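Local coordinates for putative dehydrogenase (Amycolatopsis orientalis, PDB 5A9T), which reduces imines to amines as an NADPH-dependent imine reductase, with a Rossmann-type nucleotide-binding domain and a helical C-terminal domain, at residues E84-R89 / E110-G115. Residues are numbered along the deposited sequence; the frame is centred on the assembly and turned at random.
Sequences EALRGR and ERHGTG
One face of the Arg87 guanidinium lies over the carbonyl of His112, whose O sits 3.7 Å above the plane at its centre. With CG anti to the backbone N (chi1 -170°) and a bend at chi3, the Arg87 chain folds back across this oxygen, while Arg87 CA approaches His112 O in a CA-H...O contact of 3.3 Å. Arg87 NH1 also meets Gly113 CA obliquely. The His112 ring meets Leu86 CD1 obliquely; its ND1 hydrogen-bonds to the O of Trp108 in helix 99-111. At the edge of the Arg89 guanidinium, and in its plane, Ala85 O accepts a bond from NE (2.8 Å), tying this side chain back to its own loop; NH1 goes on to Ser62 O. The contact joins the loops leading into neighbouring parallel strands 90-93 and 115-121 of the Rossmann-type domain, in a region away from the cofactor-binding residues. A Schellman motif with positive phi at Gly113 follows helix 99-111; Gly113 O receives Gly88 N at 2.9 Å in a nearly straight bond (167°). Leu86 O is gripped from opposite faces: Thr114 OG1 comes from above the carbonyl plane at 2.8 Å, and Arg89 N closes a type II turn. Thr114 CG2 packs against Arg89 O, which accepts Gly115 N in its carbonyl plane at 3.0 Å; Gly115 then continues the strand pairing with Val91.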
ATOM      1  N   GLU A  84       3.991  44.626 -13.526  1.00 24.35           N
ATOM      2  CA  GLU A  84       5.295  45.294 -13.547  1.00 26.24           C
ATOM      3  C   GLU A  84       6.143  44.960 -12.297  1.00 22.10           C
ATOM      4  O   GLU A  84       7.395  44.690 -12.397  1.00 21.63           O
ATOM      5  CB  GLU A  84       5.060  46.806 -13.705  1.00 31.39           C
ATOM      6  CG  GLU A  84       4.544  47.243 -15.098  1.00 34.55           C
ATOM      7  N   ALA A  85       5.478  44.965 -11.126  1.00 18.70           N
ATOM      8  CA  ALA A  85       6.147  44.685  -9.908  1.00 16.40           C
ATOM      9  C   ALA A  85       6.728  43.315  -9.830  1.00 17.58           C
ATOM     10  O   ALA A  85       7.617  43.075  -9.053  1.00 17.24           O
ATOM     11  CB  ALA A  85       5.288  44.990  -8.730  1.00 18.58           C
ATOM     12  N   LEU A  86       6.195  42.353 -10.588  1.00 16.87           N
ATOM     13  CA  LEU A  86       6.657  40.998 -10.541  1.00 16.76           C
ATOM     14  C   LEU A  86       8.067  40.792 -11.128  1.00 16.89           C
ATOM     15  O   LEU A  86       8.718  39.832 -10.823  1.00 16.15           O
ATOM     16  CB  LEU A  86       5.713  40.058 -11.292  1.00 18.25           C
ATOM     17  CG  LEU A  86       4.400  39.804 -10.536  1.00 21.00           C
ATOM     18  CD1 LEU A  86       3.292  39.367 -11.504  1.00 23.48           C
ATOM     19  CD2 LEU A  86       4.721  38.816  -9.469  1.00 21.39           C
ATOM     20  N   ARG A  87       8.531  41.728 -12.027  1.00 16.75           N
ATOM     21  CA  ARG A  87       9.875  41.584 -12.565  1.00 16.86           C
ATOM     22  C   ARG A  87      10.941  41.553 -11.488  1.00 15.54           C
ATOM     23  O   ARG A  87      10.940  42.387 -10.581  1.00 17.31           O
ATOM     24  CB  ARG A  87      10.175  42.760 -13.528  1.00 19.38           C
ATOM     25  CG  ARG A  87      11.449  42.549 -14.304  1.00 21.80           C
ATOM     26  CD  ARG A  87      11.610  43.668 -15.376  1.00 24.86           C
ATOM     27  NE  ARG A  87      10.535  43.516 -16.396  1.00 29.38           N
ATOM     28  CZ  ARG A  87      10.472  42.593 -17.346  1.00 31.18           C
ATOM     29  NH1 ARG A  87      11.353  41.605 -17.483  1.00 32.02           N
ATOM     30  NH2 ARG A  87       9.375  42.564 -18.121  1.00 40.62           N
ATOM     31  N   GLY A  88      11.825  40.587 -11.555  1.00 15.59           N
ATOM     32  CA  GLY A  88      12.814  40.436 -10.598  1.00 16.11           C
ATOM     33  C   GLY A  88      12.494  39.830  -9.284  1.00 15.65           C
ATOM     34  O   GLY A  88      13.271  39.862  -8.341  1.00 15.21           O
ATOM     35  N   ARG A  89      11.288  39.287  -9.225  1.00 14.62           N
ATOM     36  CA  ARG A  89      10.795  38.527  -8.031  1.00 13.72           C
ATOM     37  C   ARG A  89      10.610  37.123  -8.422  1.00 12.85           C
ATOM     38  O   ARG A  89      10.995  36.672  -9.514  1.00 15.23           O
ATOM     39  CB  ARG A  89       9.521  39.195  -7.499  1.00 13.27           C
ATOM     40  CG  ARG A  89       9.716  40.701  -7.220  1.00 14.51           C
ATOM     41  CD  ARG A  89       8.516  41.369  -6.587  1.00 14.14           C
ATOM     42  NE  ARG A  89       8.760  42.826  -6.515  1.00 15.68           N
ATOM     43  CZ  ARG A  89       9.448  43.366  -5.529  1.00 16.85           C
ATOM     44  NH1 ARG A  89       9.826  42.760  -4.456  1.00 15.14           N
ATOM     45  NH2 ARG A  89       9.816  44.661  -5.635  1.00 16.97           N
ATOM     46  N   GLU A 110       7.895  33.637 -16.751  1.00 20.51           N
ATOM     47  CA  GLU A 110       8.996  33.999 -17.663  1.00 26.12           C
ATOM     48  C   GLU A 110       8.728  35.260 -18.446  1.00 24.92           C
ATOM     49  O   GLU A 110       9.648  36.177 -18.467  1.00 25.76           O
ATOM     50  CB  GLU A 110       9.336  32.841 -18.643  1.00 29.47           C
ATOM     51  CG  GLU A 110       9.983  31.704 -17.899  1.00 36.94           C
ATOM     52  N   ARG A 111       7.521  35.423 -18.930  1.00 22.54           N
ATOM     53  CA  ARG A 111       7.118  36.640 -19.718  1.00 24.71           C
ATOM     54  C   ARG A 111       7.200  37.881 -18.877  1.00 23.50           C
ATOM     55  O   ARG A 111       7.546  38.943 -19.359  1.00 25.38           O
ATOM     56  CB  ARG A 111       5.696  36.522 -20.313  1.00 29.02           C
ATOM     57  CG  ARG A 111       5.519  35.536 -21.429  1.00 34.95           C
ATOM     58  CD  ARG A 111       4.164  35.807 -22.106  1.00 38.63           C
ATOM     59  NE  ARG A 111       2.981  35.303 -21.382  1.00 43.53           N
ATOM     60  CZ  ARG A 111       2.651  34.000 -21.244  1.00 38.70           C
ATOM     61  NH1 ARG A 111       3.356  33.048 -21.819  1.00 42.83           N
ATOM     62  NH2 ARG A 111       1.562  33.665 -20.634  1.00 38.53           N
ATOM     63  N   HIS A 112       7.083  37.772 -17.560  1.00 20.23           N
ATOM     64  CA  HIS A 112       7.093  38.867 -16.674  1.00 21.65           C
ATOM     65  C   HIS A 112       8.533  39.110 -16.066  1.00 17.99           C
ATOM     66  O   HIS A 112       8.673  40.051 -15.268  1.00 21.56           O
ATOM     67  CB  HIS A 112       6.135  38.602 -15.544  1.00 26.66           C
ATOM     68  CG  HIS A 112       4.728  38.843 -15.889  1.00 29.09           C
ATOM     69  ND1 HIS A 112       3.922  37.873 -16.471  1.00 29.39           N
ATOM     70  CD2 HIS A 112       3.940  39.930 -15.701  1.00 35.40           C
ATOM     71  CE1 HIS A 112       2.717  38.388 -16.683  1.00 36.89           C
ATOM     72  NE2 HIS A 112       2.692  39.614 -16.189  1.00 41.09           N
ATOM     73  N   GLY A 113       9.506  38.247 -16.355  1.00 17.22           N
ATOM     74  CA  GLY A 113      10.819  38.376 -15.729  1.00 17.49           C
ATOM     75  C   GLY A 113      10.845  37.898 -14.313  1.00 17.50           C
ATOM     76  O   GLY A 113      11.660  38.374 -13.479  1.00 17.74           O
ATOM     77  N   THR A 114      10.005  36.880 -14.031  1.00 18.14           N
ATOM     78  CA  THR A 114       9.814  36.345 -12.657  1.00 15.48           C
ATOM     79  C   THR A 114      10.245  34.905 -12.590  1.00 15.33           C
ATOM     80  O   THR A 114       9.946  34.122 -13.480  1.00 17.42           O
ATOM     81  CB  THR A 114       8.312  36.418 -12.382  1.00 16.49           C
ATOM     82  OG1 THR A 114       7.830  37.812 -12.545  1.00 17.91           O
ATOM     83  CG2 THR A 114       8.000  35.956 -10.932  1.00 17.12           C
ATOM     84  N   GLY A 115      10.981  34.544 -11.570  1.00 15.16           N
ATOM     85  CA  GLY A 115      11.408  33.131 -11.372  1.00 15.49           C
ATOM     86  C   GLY A 115      10.218  32.333 -10.907  1.00 15.47           C
ATOM     87  O   GLY A 115       9.260  32.894 -10.329  1.00 16.14           O
TER